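Local atomic coordinates of chintase (PDB entry 5YUQ), a protein that hydrolyses chitin, as a fungal family 18 glycoside hydrolase built on a TIM barrel, probably threading the polysaccharide through an active-site tunnel. Residues A214-I219 against V336-K341; A193-Y198 against S325-A330; V232-R237 against N363-I368; G101-W106 against A175-A180. All coordinates share one frame; numbering follows the deposited sequence.

Contact 1 (A214-I219 against V336-K341); sequences AVKAWI and VDYAKK
The phenol end of Tyr-338 is what bridges helices 211-220 and 329-341, for Val-215 and Lys-216 both gather round its hydroxyl. Most touches are van der Waals contacts at that oxygen. Val-215 and Tyr-338 come at each other from opposite directions, and CB of Val-215 stops 3.7 Å from Tyr-338 OH. CG1 also lies beside the hydroxyl, while CG2 makes the one carbon-to-carbon touch, at the ring's edge near its plane, 4.1 Å from CE2. Tyr-338 can span the gap because its CG is anti to the backbone N (chi1 175°), which points the ring away from its own helix; the nearest CA atoms, those of Val-215 and Ala-339, are 9.2 Å apart. Lys-216 approaches obliquely on a chain bent at chi2 and chi4, with CE 3.9 Å from Tyr-338 OH. The polar side rests on Asn-212, one turn before Lys-216: its OD1 takes a hydrogen bond from Tyr-338 OH and a weak one from Lys-216 NZ. Both helices belong to the outer layer of the barrel. Val-215 leans inward on Ile-178 of strand 175-178, and Tyr-338 is flanked by Tyr-198 from the loop that leads to helix 211-220.

Contact 2 (A193-Y198 against S325-A330); sequences ANAPLY and SFDDAA
Ser-325 and Asp-327 turn their side chains toward Asn-194 and Ala-195 where the chain runs back from strand 322-325 into helix 329-341, ending a strand-rich insertion consistent with the alpha+beta insertion of many family 18 chitinases. Ser-325 holds OG anti to its backbone N (chi1 169°), aiming it at the loop, where it accepts a hydrogen bond from Asn-194 N (2.8 Å, N-H...O 161°). The same oxygen lies close over CA of Ala-193. Asn-194 and Asp-327 do not touch directly; water joins them, one molecule accepting from Asn-194 ND2 at 2.9 Å and sitting 2.8 Å from Asp-327 OD2. A second water does the like for the backbone, accepting from Ala-195 N at 2.9 Å and lying the same distance from Asp-327 OD2, so one carboxylate oxygen gathers both bridges. The other ends are fixed by neighbours. Asp-182 N binds Asn-194 OD1, which sets the rotation of that amide. Asp-327 OD1 takes Ser-331 OG and a salt bridge from Lys-335 NZ, a lysine that also donates to Ala-195 O and thereby clamps loop to helix. Beside the waters, the methyl CB of Ala-195 comes up to Asp-327 OD2 at 3.5 Å.

Contact 3 (V232-R237 against N363-I368); sequences VPFYGR and NALQDI
A small, wholly apolar contact sets Val-232 and Phe-234, on the outer side of barrel strand 228-240, against Leu-365 in the chain's C-terminal stretch. Val-232 and Leu-365 reach toward each other tip to tip, CG2 of the valine lying 4.1 Å from CD1 of the leucine and nearly as close to its CD2. With CG1 anti to the carbonyl carbon (chi1 -50°), CG2 is left facing the leucine. Phe-234 arrives differently: its CB leaves the strand obliquely to the contact, yet the ring swings round so that its CE1-CZ edge meets Leu-365 CD1, with each ring carbon 3.9 Å from the methyl and the methyl near the ring plane. One branch, CD1, therefore serves both partners. In the TIM barrel this is the layer between the strands and the surrounding helices: Leu-332 of helix 329-341 touches Val-232 and Phe-234, and Leu-349 of strand 346-350 packs against all three side chains. Leu-365 further reaches Leu-4 of the first strand, where the barrel closes on itself. It is presented from a type I beta turn running from Asn-363 to Gln-366, with Gln-366 N bonded to Asn-363 O at 3.2 Å.

Contact 4 (G101-W106 against A175-A180); sequences GLNLDW and AFYIMA
Two hydroxyls grip OD1 of Asn-103, Tyr-7 OH and Ser-63 OG, while the ND2 end of the same amide lies against the ring of Tyr-177. ND2 is spoken for as well, donating to Thr-146 OG1, so the buried carboxamide is pinned at both ends and its flip is settled. Its approach to Tyr-177 is oblique: ND2 stands 3.6 Å from CD2 and 3.8 Å from CE2, and the amide and ring planes are turned only 29° apart, neither stacked flat nor set square. Asn-103 gets there with CG anti to the backbone N (chi1 172°), which sends the amide inward from its strand. The CA atoms of these two residues are 9.0 Å apart, since strand 144-149 runs between theirs and pairs with both. At the far end of the tyrosine, Tyr-177 OH and Ser-5 OG share a weak hydrogen bond.

Further along, Asp-105 OD1 and Met-179 SD come within 3.8 Å, the side chains crossing at about a right angle; Met-179 has two conformers, so this touch is doubtful. Met-179 is the centre of an inverse gamma turn, closed by a weak bond from Ala-180 N to Ile-178 O at 2.9 Å. Asp-105 OD1 also lies near Glu-107 OE2. The run through Asn-103, Asp-105 and Glu-107 is consistent with the DxxDxDxE signature on the fourth barrel strand of family 18 chitinases, Asn-103 standing at the position of the middle aspartate; in relatives the closing glutamate is the proton donor.

From the N terminus, contact 4 closes first, joining strands 101-105 and 175-178, two places apart in the barrel wall, by their inward side chains before any other contact opens. The next three open in turn and close in the same order, so each crosses the others. Contact 2 starts in the loop after strand 175-178, contact 1 on helix 211-220 and contact 3 on strand 228-240; at the end of the insertion and beyond they are met by residues 325-330, 336-341 and 363-368. Helix 329-341 serves contacts 1 and 2, which touch through Tyr-338 and Leu-197. Val-336 packs on Leu-365 to join contacts 1 and 3, and Ser-325 O to Arg-237 N links contacts 2 and 3. Trp-218 on Phe-176 connects contact 1 to contact 4.

Contact 1 (A214-I219 against V336-K341)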
loop_
_atom_site.group_PDB
_atom_site.type_symbol
_atom_site.label_atom_id
_atom_site.label_comp_id
_atom_site.label_asym_id
_atom_site.label_seq_id
_atom_site.Cartn_x
_atom_site.Cartn_y
_atom_site.Cartn_z
ATOM N N ALA A 214 11.975 3.949 -5.244
ATOM C CA ALA A 214 10.695 3.896 -5.938
ATOM C C ALA A 214 10.329 5.257 -6.534
ATOM O O ALA A 214 9.931 5.349 -7.700
ATOM C CB ALA A 214 9.597 3.421 -4.982
ATOM N N VAL A 215 10.453 6.307 -5.729
ATOM C CA VAL A 215 10.154 7.653 -6.193
ATOM C C VAL A 215 11.047 7.991 -7.373
ATOM O O VAL A 215 10.567 8.487 -8.396
ATOM C CB VAL A 215 10.332 8.677 -5.052
ATOM C CG1 VAL A 215 10.444 10.089 -5.598
ATOM C CG2 VAL A 215 9.176 8.566 -4.077
ATOM N N LYS A 216 12.335 7.685 -7.258
ATOM C CA LYS A 216 13.261 7.989 -8.348
ATOM C C LYS A 216 12.905 7.204 -9.600
ATOM O O LYS A 216 12.977 7.738 -10.705
ATOM C CB LYS A 216 14.713 7.712 -7.958
ATOM C CG LYS A 216 15.242 8.581 -6.831
ATOM C CD LYS A 216 15.011 10.049 -7.086
ATOM C CE LYS A 216 15.527 10.894 -5.928
ATOM N NZ LYS A 216 16.910 10.492 -5.549
ATOM N N ALA A 217 12.512 5.945 -9.433
ATOM C CA ALA A 217 12.166 5.115 -10.582
ATOM C C ALA A 217 10.925 5.636 -11.296
ATOM O O ALA A 217 10.880 5.674 -12.525
ATOM C CB ALA A 217 11.967 3.666 -10.164
ATOM N N TRP A 218 9.923 6.063 -10.526
ATOM C CA TRP A 218 8.677 6.560 -11.108
ATOM C C TRP A 218 8.875 7.931 -11.792
ATOM O O TRP A 218 8.281 8.187 -12.822
ATOM C CB TRP A 218 7.498 6.530 -10.165
ATOM C CG TRP A 218 6.883 5.206 -9.958
ATOM C CD1 TRP A 218 7.228 4.259 -8.973
ATOM C CD2 TRP A 218 5.771 4.638 -10.648
ATOM N NE1 TRP A 218 6.398 3.203 -9.045
ATOM C CE2 TRP A 218 5.503 3.385 -10.070
ATOM C CE3 TRP A 218 4.987 5.045 -11.716
ATOM C CZ2 TRP A 218 4.503 2.591 -10.504
ATOM C CZ3 TRP A 218 4.018 4.280 -12.128
ATOM C CH2 TRP A 218 3.744 3.043 -11.525
ATOM N N ILE A 219 9.722 8.739 -11.211
ATOM C CA ILE A 219 10.036 10.024 -11.839
ATOM C C ILE A 219 10.817 9.790 -13.133
ATOM O O ILE A 219 10.525 10.405 -14.172
ATOM C CB ILE A 219 10.830 10.959 -10.893
ATOM C CG1 ILE A 219 9.950 11.421 -9.719
ATOM C CG2 ILE A 219 11.346 12.190 -11.648
ATOM C CD1 ILE A 219 10.692 12.233 -8.673
ATOM N N VAL A 336 8.106 11.870 5.731
ATOM C CA VAL A 336 7.441 13.125 5.383
ATOM C C VAL A 336 8.460 14.171 4.952
ATOM O O VAL A 336 8.253 14.864 3.952
ATOM C CB VAL A 336 6.593 13.658 6.551
ATOM C CG1 VAL A 336 6.159 15.099 6.293
ATOM C CG2 VAL A 336 5.381 12.763 6.769
ATOM N N ASP A 337 9.567 14.263 5.689
ATOM C CA ASP A 337 10.632 15.205 5.350
ATOM C C ASP A 337 11.142 14.922 3.939
ATOM O O ASP A 337 11.357 15.839 3.141
ATOM C CB ASP A 337 11.797 15.111 6.351
ATOM C CG ASP A 337 11.410 15.529 7.767
ATOM O OD1 ASP A 337 10.439 16.289 7.952
ATOM O OD2 ASP A 337 12.106 15.088 8.709
ATOM N N TYR A 338 11.327 13.642 3.637
ATOM C CA TYR A 338 11.748 13.228 2.312
ATOM C C TYR A 338 10.728 13.626 1.244
ATOM O O TYR A 338 11.086 14.155 0.185
ATOM C CB TYR A 338 11.967 11.712 2.274
ATOM C CG TYR A 338 12.290 11.226 0.886
ATOM C CD1 TYR A 338 13.594 11.236 0.414
ATOM C CD2 TYR A 338 11.288 10.769 0.034
ATOM C CE1 TYR A 338 13.897 10.803 -0.880
ATOM C CE2 TYR A 338 11.579 10.335 -1.247
ATOM C CZ TYR A 338 12.880 10.355 -1.697
ATOM O OH TYR A 338 13.157 9.931 -2.974
ATOM N N ALA A 339 9.459 13.353 1.515
ATOM C CA ALA A 339 8.406 13.647 0.556
ATOM C C ALA A 339 8.348 15.144 0.253
ATOM O O ALA A 339 8.180 15.541 -0.901
ATOM C CB ALA A 339 7.065 13.155 1.068
ATOM N N LYS A 340 8.496 15.967 1.285
ATOM C CA LYS A 340 8.470 17.415 1.087
ATOM C C LYS A 340 9.681 17.901 0.286
ATOM O O LYS A 340 9.547 18.760 -0.592
ATOM C CB LYS A 340 8.349 18.136 2.435
ATOM C CG LYS A 340 7.037 17.847 3.149
ATOM C CD LYS A 340 7.009 18.442 4.556
ATOM C CE LYS A 340 7.045 19.961 4.530
ATOM N NZ LYS A 340 5.728 20.541 4.160
ATOM N N LYS A 341 10.852 17.339 0.575
ATOM C CA LYS A 341 12.082 17.705 -0.126
ATOM C C LYS A 341 12.022 17.344 -1.607
ATOM O O LYS A 341 12.531 18.076 -2.462
ATOM C CB LYS A 341 13.289 17.016 0.525
ATOM C CG LYS A 341 14.606 17.279 -0.180
ATOM C CD LYS A 341 15.798 16.949 0.715
ATOM C CE LYS A 341 17.102 16.963 -0.077
ATOM N NZ LYS A 341 17.056 16.023 -1.234
#

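Contact 2 (A193-Y198 against S325-A330)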
loop_
_atom_site.group_PDB
_atom_site.type_symbol
_atom_site.label_atom_id
_atom_site.label_comp_id
_atom_site.label_asym_id
_atom_site.label_seq_id
_atom_site.Cartn_x
_atom_site.Cartn_y
_atom_site.Cartn_z
ATOM N N ALA A 193 14.033 -3.883 5.948
ATOM C CA ALA A 193 12.947 -3.069 6.467
ATOM C C ALA A 193 11.634 -3.321 5.718
ATOM O O ALA A 193 11.624 -3.640 4.523
ATOM C CB ALA A 193 13.316 -1.584 6.436
ATOM N N ASN A 194 10.522 -3.174 6.435
ATOM C CA ASN A 194 9.206 -3.269 5.821
ATOM C C ASN A 194 9.010 -2.119 4.848
ATOM O O ASN A 194 8.521 -2.288 3.729
ATOM C CB ASN A 194 8.138 -3.196 6.916
ATOM C CG ASN A 194 6.734 -3.243 6.367
ATOM O OD1 ASN A 194 6.439 -3.994 5.437
ATOM N ND2 ASN A 194 5.848 -2.442 6.949
ATOM N N ALA A 195 9.386 -0.934 5.307
ATOM C CA ALA A 195 9.194 0.280 4.534
ATOM C C ALA A 195 10.451 1.125 4.601
ATOM O O ALA A 195 10.441 2.215 5.161
ATOM C CB ALA A 195 8.011 1.044 5.071
ATOM N N PRO A 196 11.548 0.623 4.020
ATOM C CA PRO A 196 12.783 1.404 4.078
ATOM C C PRO A 196 12.629 2.707 3.322
ATOM O O PRO A 196 11.997 2.723 2.262
ATOM C CB PRO A 196 13.796 0.517 3.357
ATOM C CG PRO A 196 12.975 -0.355 2.447
ATOM C CD PRO A 196 11.673 -0.573 3.165
ATOM N N LEU A 197 13.187 3.785 3.856
ATOM C CA LEU A 197 13.192 5.043 3.122
ATOM C C LEU A 197 14.316 5.007 2.100
ATOM O O LEU A 197 14.186 5.545 1.001
ATOM C CB LEU A 197 13.359 6.215 4.085
ATOM C CG LEU A 197 13.370 7.599 3.433
ATOM C CD1 LEU A 197 12.102 7.828 2.638
ATOM C CD2 LEU A 197 13.519 8.652 4.520
ATOM N N TYR A 198 15.408 4.344 2.459
ATOM C CA TYR A 198 16.537 4.161 1.547
ATOM C C TYR A 198 16.982 2.711 1.478
ATOM O O TYR A 198 16.741 1.926 2.403
ATOM C CB TYR A 198 17.734 5.015 1.984
ATOM C CG TYR A 198 17.448 6.486 2.057
ATOM C CD1 TYR A 198 17.429 7.257 0.902
ATOM C CD2 TYR A 198 17.202 7.110 3.267
ATOM C CE1 TYR A 198 17.171 8.603 0.957
ATOM C CE2 TYR A 198 16.942 8.462 3.328
ATOM C CZ TYR A 198 16.929 9.202 2.166
ATOM O OH TYR A 198 16.671 10.551 2.211
ATOM N N SER A 325 10.455 -5.328 11.982
ATOM C CA SER A 325 10.754 -4.073 11.314
ATOM C C SER A 325 9.472 -3.273 11.343
ATOM O O SER A 325 8.420 -3.783 10.963
ATOM C CB SER A 325 11.176 -4.294 9.867
ATOM O OG SER A 325 11.200 -3.038 9.194
ATOM N N PHE A 326 9.545 -2.026 11.788
ATOM C CA PHE A 326 8.332 -1.220 11.893
ATOM C C PHE A 326 8.562 0.244 11.579
ATOM O O PHE A 326 9.650 0.621 11.147
ATOM C CB PHE A 326 7.631 -1.413 13.256
ATOM C CG PHE A 326 8.424 -0.944 14.465
ATOM C CD1 PHE A 326 9.539 -1.647 14.908
ATOM C CD2 PHE A 326 8.000 0.171 15.196
ATOM C CE1 PHE A 326 10.244 -1.229 16.039
ATOM C CE2 PHE A 326 8.700 0.593 16.324
ATOM C CZ PHE A 326 9.818 -0.107 16.750
ATOM N N ASP A 327 7.522 1.053 11.756
ATOM C CA ASP A 327 7.651 2.494 11.627
ATOM C C ASP A 327 7.082 3.162 12.853
ATOM O O ASP A 327 6.079 2.710 13.409
ATOM C CB ASP A 327 6.950 2.997 10.373
ATOM C CG ASP A 327 7.848 2.931 9.172
ATOM O OD1 ASP A 327 8.600 3.905 8.949
ATOM O OD2 ASP A 327 7.841 1.895 8.473
ATOM N N ASP A 328 7.752 4.222 13.292
ATOM C CA ASP A 328 7.303 4.960 14.465
ATOM C C ASP A 328 7.185 6.437 14.123
ATOM O O ASP A 328 7.224 6.810 12.951
ATOM C CB ASP A 328 8.227 4.723 15.667
ATOM C CG ASP A 328 9.688 5.017 15.366
ATOM O OD1 ASP A 328 9.985 5.634 14.328
ATOM O OD2 ASP A 328 10.557 4.642 16.194
ATOM N N ALA A 329 7.016 7.287 15.128
ATOM C CA ALA A 329 6.832 8.700 14.830
ATOM C C ALA A 329 8.056 9.259 14.125
ATOM O O ALA A 329 7.923 10.038 13.179
ATOM C CB ALA A 329 6.529 9.482 16.086
ATOM N N ALA A 330 9.242 8.855 14.575
ATOM C CA ALA A 330 10.481 9.362 13.989
ATOM C C ALA A 330 10.630 8.957 12.527
ATOM O O ALA A 330 10.927 9.791 11.667
ATOM C CB ALA A 330 11.681 8.877 14.788
HETATM O O HOH W 1 6.845 -0.618 8.994
HETATM O O HOH W 2 9.905 -0.094 8.082
#

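Contact 3 (V232-R237 against N363-I368)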
loop_
_atom_site.group_PDB
_atom_site.type_symbol
_atom_site.label_atom_id
_atom_site.label_comp_id
_atom_site.label_asym_id
_atom_site.label_seq_id
_atom_site.Cartn_x
_atom_site.Cartn_y
_atom_site.Cartn_z
ATOM N N VAL A 232 2.907 4.946 3.288
ATOM C CA VAL A 232 3.607 4.552 4.500
ATOM C C VAL A 232 2.712 3.613 5.288
ATOM O O VAL A 232 1.490 3.672 5.178
ATOM C CB VAL A 232 3.990 5.786 5.374
ATOM C CG1 VAL A 232 4.699 6.840 4.524
ATOM C CG2 VAL A 232 2.757 6.391 6.042
ATOM N N PRO A 233 3.320 2.721 6.073
ATOM C CA PRO A 233 2.569 1.723 6.836
ATOM C C PRO A 233 2.323 2.147 8.279
ATOM O O PRO A 233 3.173 2.813 8.881
ATOM C CB PRO A 233 3.511 0.518 6.812
ATOM C CG PRO A 233 4.876 1.147 6.863
ATOM C CD PRO A 233 4.768 2.438 6.066
ATOM N N PHE A 234 1.169 1.769 8.825
ATOM C CA PHE A 234 0.910 1.933 10.259
ATOM C C PHE A 234 1.065 0.585 10.961
ATOM O O PHE A 234 0.444 0.325 11.996
ATOM C CB PHE A 234 -0.489 2.503 10.511
ATOM C CG PHE A 234 -0.580 4.011 10.400
ATOM C CD1 PHE A 234 0.413 4.754 9.774
ATOM C CD2 PHE A 234 -1.666 4.683 10.940
ATOM C CE1 PHE A 234 0.310 6.155 9.686
ATOM C CE2 PHE A 234 -1.773 6.067 10.857
ATOM C CZ PHE A 234 -0.788 6.802 10.222
ATOM N N TYR A 235 1.915 -0.262 10.387
ATOM C CA TYR A 235 2.200 -1.590 10.916
ATOM C C TYR A 235 3.649 -1.919 10.615
ATOM O O TYR A 235 4.292 -1.249 9.797
ATOM C CB TYR A 235 1.308 -2.636 10.234
ATOM C CG TYR A 235 1.578 -2.771 8.740
ATOM C CD1 TYR A 235 1.001 -1.895 7.827
ATOM C CD2 TYR A 235 2.410 -3.766 8.254
ATOM C CE1 TYR A 235 1.252 -2.002 6.480
ATOM C CE2 TYR A 235 2.672 -3.883 6.899
ATOM C CZ TYR A 235 2.085 -2.999 6.019
ATOM O OH TYR A 235 2.317 -3.081 4.661
ATOM N N GLY A 236 4.150 -2.962 11.267
ATOM C CA GLY A 236 5.447 -3.513 10.950
ATOM C C GLY A 236 5.296 -4.983 10.615
ATOM O O GLY A 236 4.177 -5.500 10.555
ATOM N N ARG A 237 6.414 -5.659 10.389
ATOM C CA ARG A 237 6.376 -7.090 10.087
ATOM C C ARG A 237 7.436 -7.825 10.876
ATOM O O ARG A 237 8.552 -7.326 11.037
ATOM C CB ARG A 237 6.586 -7.336 8.592
ATOM C CG ARG A 237 6.845 -8.800 8.238
ATOM C CD ARG A 237 6.657 -9.083 6.745
ATOM N NE ARG A 237 5.286 -8.792 6.334
ATOM C CZ ARG A 237 4.907 -7.654 5.774
ATOM N NH1 ARG A 237 5.804 -6.707 5.521
ATOM N NH2 ARG A 237 3.637 -7.469 5.452
ATOM N N ASN A 363 -0.482 11.751 13.635
ATOM C CA ASN A 363 0.130 13.017 14.018
ATOM C C ASN A 363 1.503 13.188 13.388
ATOM O O ASN A 363 1.882 14.288 13.010
ATOM C CB ASN A 363 0.240 13.125 15.541
ATOM C CG ASN A 363 -1.097 13.372 16.194
ATOM O OD1 ASN A 363 -2.065 13.726 15.522
ATOM N ND2 ASN A 363 -1.158 13.210 17.505
ATOM N N ALA A 364 2.245 12.091 13.272
ATOM C CA ALA A 364 3.579 12.121 12.675
ATOM C C ALA A 364 3.565 12.504 11.200
ATOM O O ALA A 364 4.601 12.832 10.624
ATOM C CB ALA A 364 4.262 10.764 12.854
ATOM N N LEU A 365 2.394 12.449 10.579
ATOM C CA LEU A 365 2.296 12.757 9.162
ATOM C C LEU A 365 1.873 14.195 8.896
ATOM O O LEU A 365 1.891 14.621 7.749
ATOM C CB LEU A 365 1.319 11.803 8.466
ATOM C CG LEU A 365 1.683 10.320 8.502
ATOM C CD1 LEU A 365 0.650 9.488 7.735
ATOM C CD2 LEU A 365 3.076 10.112 7.934
ATOM N N GLN A 366 1.510 14.944 9.934
ATOM C CA GLN A 366 0.854 16.234 9.700
ATOM C C GLN A 366 1.661 17.266 8.929
ATOM O O GLN A 366 1.078 18.118 8.271
ATOM C CB GLN A 366 0.311 16.822 11.009
ATOM C CG GLN A 366 -0.753 15.941 11.630
ATOM C CD GLN A 366 -1.928 15.723 10.694
ATOM O OE1 GLN A 366 -2.597 16.675 10.287
ATOM N NE2 GLN A 366 -2.184 14.466 10.343
ATOM N N ASP A 367 2.986 17.193 8.970
ATOM C CA ASP A 367 3.784 18.189 8.259
ATOM C C ASP A 367 3.580 18.161 6.745
ATOM O O ASP A 367 3.953 19.103 6.060
ATOM C CB ASP A 367 5.276 18.072 8.594
ATOM C CG ASP A 367 5.599 18.555 9.991
ATOM O OD1 ASP A 367 4.750 19.239 10.600
ATOM O OD2 ASP A 367 6.710 18.254 10.480
ATOM N N ILE A 368 2.999 17.086 6.219
ATOM C CA ILE A 368 2.742 17.010 4.786
ATOM C C ILE A 368 1.609 17.946 4.386
ATOM O O ILE A 368 1.532 18.358 3.228
ATOM C CB ILE A 368 2.419 15.560 4.325
ATOM C CG1 ILE A 368 2.619 15.408 2.813
ATOM C CG2 ILE A 368 0.995 15.189 4.678
ATOM C CD1 ILE A 368 4.066 15.505 2.369
#

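Contact 4 (G101-W106 against A175-A180)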
loop_
_atom_site.group_PDB
_atom_site.type_symbol
_atom_site.label_atom_id
_atom_site.label_comp_id
_atom_site.label_asym_id
_atom_site.label_seq_id
_atom_site.Cartn_x
_atom_site.Cartn_y
_atom_site.Cartn_z
ATOM N N GLY A 101 -13.996 10.040 -5.999
ATOM C CA GLY A 101 -12.993 9.458 -6.856
ATOM C C GLY A 101 -12.892 7.955 -6.820
ATOM O O GLY A 101 -13.577 7.288 -6.051
ATOM N N LEU A 102 -12.022 7.430 -7.670
ATOM C CA LEU A 102 -11.735 6.008 -7.706
ATOM C C LEU A 102 -10.236 5.828 -7.629
ATOM O O LEU A 102 -9.487 6.498 -8.336
ATOM C CB LEU A 102 -12.251 5.380 -8.999
ATOM C CG LEU A 102 -13.764 5.267 -9.166
ATOM C CD1 LEU A 102 -14.103 4.898 -10.617
ATOM C CD2 LEU A 102 -14.331 4.241 -8.192
ATOM N N ASN A 103 -9.817 4.924 -6.754
ATOM C CA ASN A 103 -8.421 4.567 -6.587
ATOM C C ASN A 103 -8.258 3.143 -7.099
ATOM O O ASN A 103 -8.771 2.209 -6.497
ATOM C CB ASN A 103 -8.059 4.650 -5.092
ATOM C CG ASN A 103 -6.667 4.109 -4.787
ATOM O OD1 ASN A 103 -6.515 3.025 -4.221
ATOM N ND2 ASN A 103 -5.646 4.882 -5.137
ATOM N N LEU A 104 -7.557 2.959 -8.212
ATOM C CA LEU A 104 -7.434 1.624 -8.790
ATOM C C LEU A 104 -6.186 0.947 -8.239
ATOM O O LEU A 104 -5.096 1.507 -8.292
ATOM C CB LEU A 104 -7.430 1.675 -10.324
ATOM C CG LEU A 104 -8.665 2.360 -10.924
ATOM C CD1 LEU A 104 -8.717 2.154 -12.440
ATOM C CD2 LEU A 104 -9.954 1.895 -10.259
ATOM N N ASP A 105 -6.369 -0.240 -7.659
ATOM C CA ASP A 105 -5.306 -0.952 -6.954
ATOM C C ASP A 105 -5.134 -2.355 -7.534
ATOM O O ASP A 105 -5.259 -3.366 -6.851
ATOM C CB ASP A 105 -5.639 -1.004 -5.452
ATOM C CG ASP A 105 -4.485 -1.479 -4.594
ATOM O OD1 ASP A 105 -3.343 -1.623 -5.086
ATOM O OD2 ASP A 105 -4.715 -1.713 -3.389
ATOM N N TRP A 106 -4.847 -2.402 -8.822
ATOM C CA TRP A 106 -4.532 -3.648 -9.495
ATOM C C TRP A 106 -3.138 -4.094 -9.072
ATOM O O TRP A 106 -2.148 -3.390 -9.302
ATOM C CB TRP A 106 -4.575 -3.384 -11.000
ATOM C CG TRP A 106 -4.341 -4.561 -11.901
ATOM C CD1 TRP A 106 -3.994 -5.831 -11.545
ATOM C CD2 TRP A 106 -4.445 -4.556 -13.328
ATOM N NE1 TRP A 106 -3.873 -6.621 -12.671
ATOM C CE2 TRP A 106 -4.142 -5.856 -13.776
ATOM C CE3 TRP A 106 -4.767 -3.573 -14.269
ATOM C CZ2 TRP A 106 -4.165 -6.204 -15.121
ATOM C CZ3 TRP A 106 -4.780 -3.913 -15.608
ATOM C CH2 TRP A 106 -4.484 -5.222 -16.022
ATOM N N ALA A 175 -2.996 11.065 -9.443
ATOM C CA ALA A 175 -1.918 10.739 -8.516
ATOM C C ALA A 175 -1.635 9.264 -8.478
ATOM O O ALA A 175 -2.527 8.440 -8.712
ATOM C CB ALA A 175 -2.238 11.246 -7.101
ATOM N N PHE A 176 -0.385 8.950 -8.160
ATOM C CA PHE A 176 0.103 7.585 -8.138
ATOM C C PHE A 176 0.588 7.330 -6.724
ATOM O O PHE A 176 1.560 7.950 -6.264
ATOM C CB PHE A 176 1.260 7.433 -9.128
ATOM C CG PHE A 176 0.866 7.677 -10.569
ATOM C CD1 PHE A 176 0.630 8.965 -11.032
ATOM C CD2 PHE A 176 0.738 6.621 -11.457
ATOM C CE1 PHE A 176 0.258 9.195 -12.347
ATOM C CE2 PHE A 176 0.378 6.834 -12.785
ATOM C CZ PHE A 176 0.136 8.127 -13.237
ATOM N N TYR A 177 -0.102 6.444 -6.015
ATOM C CA TYR A 177 0.193 6.194 -4.606
ATOM C C TYR A 177 1.179 5.041 -4.496
ATOM O O TYR A 177 0.796 3.891 -4.669
ATOM C CB TYR A 177 -1.086 5.812 -3.852
ATOM C CG TYR A 177 -2.149 6.894 -3.716
ATOM C CD1 TYR A 177 -2.003 8.145 -4.307
ATOM C CD2 TYR A 177 -3.302 6.650 -2.985
ATOM C CE1 TYR A 177 -2.986 9.122 -4.173
ATOM C CE2 TYR A 177 -4.287 7.617 -2.842
ATOM C CZ TYR A 177 -4.119 8.847 -3.430
ATOM O OH TYR A 177 -5.097 9.800 -3.286
ATOM N N ILE A 178 2.441 5.343 -4.196
ATOM C CA ILE A 178 3.482 4.314 -4.144
ATOM C C ILE A 178 3.400 3.474 -2.876
ATOM O O ILE A 178 3.503 3.989 -1.761
ATOM C CB ILE A 178 4.886 4.927 -4.235
ATOM C CG1 ILE A 178 5.042 5.691 -5.552
ATOM C CG2 ILE A 178 5.947 3.845 -4.149
ATOM C CD1 ILE A 178 6.345 6.471 -5.650
ATOM N N MET A 179 3.237 2.167 -3.051
ATOM C CA MET A 179 3.146 1.267 -1.911
ATOM C C MET A 179 4.538 0.873 -1.444
ATOM O O MET A 179 4.992 -0.253 -1.654
ATOM C CB MET A 179 2.289 0.055 -2.266
ATOM C CG MET A 179 0.837 0.448 -2.523
ATOM S SD MET A 179 -0.213 -0.918 -3.042
ATOM C CE MET A 179 0.439 -2.251 -2.028
ATOM N N ALA A 180 5.221 1.826 -0.819
ATOM C CA ALA A 180 6.572 1.605 -0.323
ATOM C C ALA A 180 6.541 0.912 1.026
ATOM O O ALA A 180 7.039 1.430 2.018
ATOM C CB ALA A 180 7.302 2.928 -0.209
#